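Local coordinates for protein tubulin binding cofactor C (PDB 5AJ8) that probably acts as a chaperone in the folding and assembly of tubulin, this chain being its C-terminal domain, at residues D20-S24 with T166-T172; I39-P43 with Y96-L102. The protein carries 1 engineered substitution. All blocks are in the same frame, centred on the assembly; numbering follows the deposited sequence.

Interaction 1: residues D20-S24 with T166-T172; sequences DLFIS and TVFGPAT
Where Phe-22 and Thr-172 face each other, two hydrogen bonds tie an extended piece without regular structure to strand 21-23. The N-H of Thr-172 reaches Phe-22 O at 2.7 Å, lying in the carbonyl plane. The return bond does not run backbone to backbone: Phe-22 N donates to the side-chain OG1 of Thr-172 at 2.8 Å, almost straight at 169°. With OG1 beside its own N (chi1 -57°), Thr-172 turns both polar groups to one residue of the strand. Two waters add to the join, one linking Asp-20 O to Thr-172 OG1, the other Ser-24 N to Thr-172 O.

Phe-22 is the side chain around which 166-172 bends. One face of its ring lies under the backbone N of Gly-169, 3.5 Å from CD1, while CG2 of Thr-166 meets the ring edge in plane, 3.8 Å from CE1. The edge of Phe-22 is in turn directed at the face of Phe-168 in a T-shaped pair, ring centroids 5.6 Å apart and planes at 77°. CB of Phe-22 also sits over that face, a CH-pi contact. Phe-168 gets there with CG anti to its N, which carries CE2 and CZ across the backbone of Ile-23 and Ser-24. Gly-169 has a positive phi that suits glycine, and a cis peptide bond precedes Pro-170.

Strand 21-23 is the outermost of its parallel sheet, hydrogen-bonded on its inner side to 38-41. The arrangement is that of a C-terminal tail that covers Phe-22 and runs along the outer edge of the first turn of a right-handed beta-helix, the fold of the TBCC family.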
loop_
_atom_site.group_PDB
_atom_site.type_symbol
_atom_site.label_atom_id
_atom_site.label_comp_id
_atom_site.label_asym_id
_atom_site.label_seq_id
_atom_site.Cartn_x
_atom_site.Cartn_y
_atom_site.Cartn_z
ATOM N N ASP A 20 0.539 -9.058 11.743
ATOM C CA ASP A 20 0.128 -8.790 10.383
ATOM C C ASP A 20 -1.315 -8.283 10.314
ATOM O O ASP A 20 -2.182 -8.789 11.019
ATOM C CB ASP A 20 0.359 -10.014 9.502
ATOM C CG ASP A 20 1.864 -10.303 9.284
ATOM O OD1 ASP A 20 2.727 -9.568 9.865
ATOM O OD2 ASP A 20 2.180 -11.257 8.531
ATOM N N LEU A 21 -1.552 -7.236 9.521
ATOM C CA LEU A 21 -2.893 -6.611 9.407
ATOM C C LEU A 21 -3.542 -6.898 8.046
ATOM O O LEU A 21 -2.849 -6.941 7.022
ATOM C CB LEU A 21 -2.811 -5.104 9.614
ATOM C CG LEU A 21 -2.176 -4.622 10.917
ATOM C CD1 LEU A 21 -2.271 -3.104 10.948
ATOM C CD2 LEU A 21 -2.862 -5.236 12.131
ATOM N N PHE A 22 -4.858 -7.094 8.056
ATOM C CA PHE A 22 -5.630 -7.386 6.855
ATOM C C PHE A 22 -6.711 -6.311 6.696
ATOM O O PHE A 22 -7.680 -6.281 7.430
ATOM C CB PHE A 22 -6.210 -8.797 6.929
ATOM C CG PHE A 22 -5.145 -9.870 7.025
ATOM C CD1 PHE A 22 -4.373 -10.186 5.927
ATOM C CD2 PHE A 22 -4.889 -10.525 8.218
ATOM C CE1 PHE A 22 -3.386 -11.148 6.000
ATOM C CE2 PHE A 22 -3.877 -11.496 8.313
ATOM C CZ PHE A 22 -3.131 -11.809 7.198
ATOM N N ILE A 23 -6.495 -5.396 5.762
ATOM C CA ILE A 23 -7.352 -4.223 5.583
ATOM C C ILE A 23 -8.300 -4.509 4.427
ATOM O O ILE A 23 -7.858 -4.668 3.288
ATOM C CB ILE A 23 -6.484 -2.981 5.326
ATOM C CG1 ILE A 23 -5.619 -2.792 6.613
ATOM C CG2 ILE A 23 -7.328 -1.751 4.954
ATOM C CD1 ILE A 23 -4.911 -1.471 6.771
ATOM N N SER A 24 -9.587 -4.601 4.705
ATOM C CA SER A 24 -10.545 -4.940 3.628
ATOM C C SER A 24 -10.789 -3.731 2.706
ATOM O O SER A 24 -10.316 -2.623 2.970
ATOM C CB SER A 24 -11.863 -5.511 4.191
ATOM O OG SER A 24 -12.601 -6.186 3.181
ATOM N N THR A 166 0.834 -14.903 1.310
ATOM C CA THR A 166 -0.157 -14.811 2.382
ATOM C C THR A 166 -1.580 -14.602 1.840
ATOM O O THR A 166 -1.815 -13.692 1.055
ATOM C CB THR A 166 0.186 -13.676 3.382
ATOM O OG1 THR A 166 1.446 -13.960 4.023
ATOM C CG2 THR A 166 -0.868 -13.577 4.454
ATOM N N VAL A 167 -2.515 -15.457 2.262
ATOM C CA VAL A 167 -3.927 -15.291 1.950
ATOM C C VAL A 167 -4.555 -14.228 2.875
ATOM O O VAL A 167 -4.245 -14.171 4.071
ATOM C CB VAL A 167 -4.692 -16.628 2.069
ATOM C CG1 VAL A 167 -6.175 -16.433 1.742
ATOM C CG2 VAL A 167 -4.064 -17.674 1.140
ATOM N N PHE A 168 -5.404 -13.374 2.310
ATOM C CA PHE A 168 -6.089 -12.347 3.081
ATOM C C PHE A 168 -7.052 -12.975 4.075
ATOM O O PHE A 168 -7.890 -13.825 3.711
ATOM C CB PHE A 168 -6.877 -11.393 2.171
ATOM C CG PHE A 168 -7.596 -10.283 2.922
ATOM C CD1 PHE A 168 -8.875 -10.468 3.404
ATOM C CD2 PHE A 168 -6.987 -9.062 3.133
ATOM C CE1 PHE A 168 -9.525 -9.465 4.099
ATOM C CE2 PHE A 168 -7.630 -8.047 3.819
ATOM C CZ PHE A 168 -8.903 -8.247 4.317
ATOM N N GLY A 169 -6.944 -12.550 5.329
ATOM C CA GLY A 169 -8.040 -12.710 6.269
ATOM C C GLY A 169 -7.627 -13.394 7.539
ATOM O O GLY A 169 -6.554 -13.992 7.594
ATOM N N PRO A 170 -8.462 -13.284 8.585
ATOM C CA PRO A 170 -9.701 -12.501 8.590
ATOM C C PRO A 170 -9.421 -11.002 8.683
ATOM O O PRO A 170 -8.368 -10.585 9.189
ATOM C CB PRO A 170 -10.438 -12.993 9.850
ATOM C CG PRO A 170 -9.511 -13.931 10.558
ATOM C CD PRO A 170 -8.162 -13.850 9.907
ATOM N N ALA A 171 -10.364 -10.195 8.206
ATOM C CA ALA A 171 -10.155 -8.740 8.140
ATOM C C ALA A 171 -9.877 -8.188 9.525
ATOM O O ALA A 171 -10.530 -8.578 10.485
ATOM C CB ALA A 171 -11.360 -8.046 7.535
ATOM N N THR A 172 -8.887 -7.303 9.626
ATOM C CA THR A 172 -8.637 -6.547 10.845
ATOM C C THR A 172 -9.808 -5.595 11.068
ATOM O O THR A 172 -10.254 -4.902 10.146
ATOM C CB THR A 172 -7.330 -5.732 10.739
ATOM O OG1 THR A 172 -6.230 -6.598 10.445
ATOM C CG2 THR A 172 -7.046 -4.981 12.020
HETATM O O HOH W 1 -5.046 -8.457 12.208
HETATM O O HOH W 2 -10.557 -4.038 7.568
#

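Interaction 2: residues I39-P43 with Y96-L102; sequences IYCLP and YRCWVGL
The carbonyl oxygen of Cys-41 takes a hydrogen bond from the hydroxyl of Tyr-96, with OH 2.7 Å from O. The donor lies in the carbonyl plane and the oxygen lies near the plane of the phenol, at its edge. Tyr-96 reaches across with its CG anti to the backbone N (chi1 -172°), and its hydroxyl also touches CD of Pro-43 at 3.4 Å. The same oxygen meets the rim of the Trp-99 indole, 3.4 Å from CZ3, so two aromatic edges converge on one buried carbonyl.

Trp-99 contributes the largest share of the buried surface. Tyr-40 lies on one face of the indole: its CD1 is 3.6 Å from CE2, and its CB stands over the six-membered ring in a CH-pi contact. The phenol and the five-membered ring are inclined at 38°, too steep for a parallel stack. On the opposite face is the backbone N of Leu-102, which the chain brings round after an inverse gamma turn centred on Trp-99. The indole is thus sandwiched between the strand and its own loop.

Further along, CD2 of Leu-42 rests against CD1 of Leu-102 at 3.6 Å and against CH2 of Trp-99. Tyr-59 extends the aromatic cluster, its ring meeting both Tyr-40 and Trp-99, while the hydroxyl of Tyr-40 is hydrogen-bonded to Ser-164 and Arg-162.

Strands 38-41 and 91-95 belong to the same parallel sheet, separated in it by 56-62 and 73-79. Here the loop leaving 91-95 folds back over the outer face of that sheet, covering a side of the TBCC-family beta-helix with aromatic residues.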
loop_
_atom_site.group_PDB
_atom_site.type_symbol
_atom_site.label_atom_id
_atom_site.label_comp_id
_atom_site.label_asym_id
_atom_site.label_seq_id
_atom_site.Cartn_x
_atom_site.Cartn_y
_atom_site.Cartn_z
ATOM N N ILE A 39 1.379 -5.480 6.235
ATOM C CA ILE A 39 0.032 -4.930 6.109
ATOM C C ILE A 39 -0.485 -5.238 4.706
ATOM O O ILE A 39 0.065 -4.768 3.732
ATOM C CB ILE A 39 0.039 -3.408 6.372
ATOM C CG1 ILE A 39 0.609 -3.110 7.758
ATOM C CG2 ILE A 39 -1.364 -2.828 6.247
ATOM C CD1 ILE A 39 0.714 -1.624 8.054
ATOM N N TYR A 40 -1.534 -6.045 4.622
ATOM C CA TYR A 40 -2.102 -6.491 3.351
ATOM C C TYR A 40 -3.450 -5.817 3.139
ATOM O O TYR A 40 -4.391 -6.095 3.895
ATOM C CB TYR A 40 -2.275 -8.003 3.396
ATOM C CG TYR A 40 -0.981 -8.746 3.536
ATOM C CD1 TYR A 40 -0.148 -8.911 2.450
ATOM C CD2 TYR A 40 -0.593 -9.291 4.755
ATOM C CE1 TYR A 40 1.033 -9.585 2.573
ATOM C CE2 TYR A 40 0.579 -9.983 4.880
ATOM C CZ TYR A 40 1.395 -10.116 3.793
ATOM O OH TYR A 40 2.557 -10.809 3.903
ATOM N N CYS A 41 -3.533 -4.916 2.154
ATOM C CA CYS A 41 -4.770 -4.216 1.828
ATOM C C CYS A 41 -5.397 -4.682 0.506
ATOM O O CYS A 41 -4.757 -4.662 -0.552
ATOM C CB CYS A 41 -4.570 -2.706 1.732
ATOM S SG CYS A 41 -3.599 -1.942 3.057
ATOM N N LEU A 42 -6.663 -5.068 0.572
ATOM C CA LEU A 42 -7.459 -5.209 -0.628
ATOM C C LEU A 42 -7.572 -3.798 -1.265
ATOM O O LEU A 42 -7.379 -2.789 -0.590
ATOM C CB LEU A 42 -8.828 -5.803 -0.305
ATOM C CG LEU A 42 -8.842 -7.191 0.349
ATOM C CD1 LEU A 42 -10.260 -7.674 0.594
ATOM C CD2 LEU A 42 -8.064 -8.215 -0.479
ATOM N N PRO A 43 -7.820 -3.729 -2.580
ATOM C CA PRO A 43 -7.860 -2.414 -3.235
ATOM C C PRO A 43 -8.819 -1.432 -2.561
ATOM O O PRO A 43 -9.922 -1.804 -2.259
ATOM C CB PRO A 43 -8.296 -2.753 -4.678
ATOM C CG PRO A 43 -7.805 -4.158 -4.888
ATOM C CD PRO A 43 -7.962 -4.830 -3.554
ATOM N N TYR A 96 2.459 -3.781 -6.505
ATOM C CA TYR A 96 1.409 -4.512 -5.767
ATOM C C TYR A 96 1.325 -5.993 -6.177
ATOM O O TYR A 96 0.922 -6.862 -5.385
ATOM C CB TYR A 96 0.081 -3.805 -6.045
ATOM C CG TYR A 96 -1.145 -4.226 -5.278
ATOM C CD1 TYR A 96 -1.194 -4.143 -3.888
ATOM C CD2 TYR A 96 -2.280 -4.657 -5.948
ATOM C CE1 TYR A 96 -2.332 -4.471 -3.189
ATOM C CE2 TYR A 96 -3.426 -4.991 -5.260
ATOM C CZ TYR A 96 -3.448 -4.898 -3.879
ATOM O OH TYR A 96 -4.590 -5.220 -3.195
ATOM N N ARG A 97 1.704 -6.269 -7.413
ATOM C CA ARG A 97 1.716 -7.624 -7.922
ATOM C C ARG A 97 2.619 -8.586 -7.089
ATOM O O ARG A 97 2.451 -9.791 -7.170
ATOM C CB ARG A 97 2.101 -7.642 -9.412
ATOM C CG ARG A 97 3.514 -7.187 -9.699
ATOM C CD ARG A 97 3.834 -7.198 -11.189
ATOM N NE ARG A 97 5.158 -6.626 -11.424
ATOM C CZ ARG A 97 5.414 -5.395 -11.885
ATOM N NH1 ARG A 97 4.432 -4.555 -12.222
ATOM N NH2 ARG A 97 6.685 -4.998 -12.040
ATOM N N CYS A 98 3.552 -8.043 -6.288
ATOM C CA CYS A 98 4.318 -8.872 -5.346
ATOM C C CYS A 98 3.437 -9.554 -4.303
ATOM O O CYS A 98 3.873 -10.516 -3.680
ATOM C CB CYS A 98 5.407 -8.047 -4.628
ATOM S SG CYS A 98 6.644 -7.441 -5.798
ATOM N N TRP A 99 2.227 -9.047 -4.057
ATOM C CA TRP A 99 1.307 -9.791 -3.203
ATOM C C TRP A 99 0.617 -10.880 -4.024
ATOM O O TRP A 99 -0.529 -10.721 -4.446
ATOM C CB TRP A 99 0.295 -8.881 -2.493
ATOM C CG TRP A 99 -0.597 -9.639 -1.540
ATOM C CD1 TRP A 99 -0.341 -10.856 -0.956
ATOM C CD2 TRP A 99 -1.854 -9.218 -1.037
ATOM N NE1 TRP A 99 -1.364 -11.211 -0.128
ATOM C CE2 TRP A 99 -2.306 -10.217 -0.152
ATOM C CE3 TRP A 99 -2.655 -8.088 -1.244
ATOM C CZ2 TRP A 99 -3.524 -10.120 0.511
ATOM C CZ3 TRP A 99 -3.857 -7.992 -0.558
ATOM C CH2 TRP A 99 -4.274 -8.990 0.295
ATOM N N VAL A 100 1.357 -11.964 -4.257
ATOM C CA VAL A 100 0.881 -13.111 -5.011
ATOM C C VAL A 100 -0.352 -13.701 -4.342
ATOM O O VAL A 100 -1.276 -14.144 -5.018
ATOM C CB VAL A 100 1.972 -14.200 -5.170
ATOM C CG1 VAL A 100 1.427 -15.397 -5.948
ATOM C CG2 VAL A 100 3.203 -13.648 -5.902
ATOM N N GLY A 101 -0.396 -13.681 -3.017
ATOM C CA GLY A 101 -1.524 -14.257 -2.262
ATOM C C GLY A 101 -2.884 -13.600 -2.435
ATOM O O GLY A 101 -3.903 -14.201 -2.108
ATOM N N LEU A 102 -2.913 -12.360 -2.938
ATOM C CA LEU A 102 -4.160 -11.700 -3.287
ATOM C C LEU A 102 -4.980 -12.576 -4.241
ATOM O O LEU A 102 -6.215 -12.672 -4.149
ATOM C CB LEU A 102 -3.897 -10.340 -3.941
ATOM C CG LEU A 102 -5.141 -9.598 -4.452
ATOM C CD1 LEU A 102 -6.071 -9.313 -3.296
ATOM C CD2 LEU A 102 -4.810 -8.319 -5.227
#

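Overall arrangement
Interactions 1 and 2, with centres about 10 Å apart, build on neighbouring strands of one parallel sheet, 21-23 and 38-41, joined by a probable hydrogen bond from Tyr-40 N to Leu-21 O at 2.9 Å. Their covering pieces meet as well: Trp-99 NE1 donates to Thr-166 O at 2.8 Å, a probable hydrogen bond that joins the two. Between the two interactions, CE1 of Phe-22 packs 3.6 Å from CD2 of Tyr-40, and Phe-168 touches both Trp-99 and Leu-42. The result is a continuous aromatic layer that runs from the buried contact of interaction 2 to the surface contact of interaction 1.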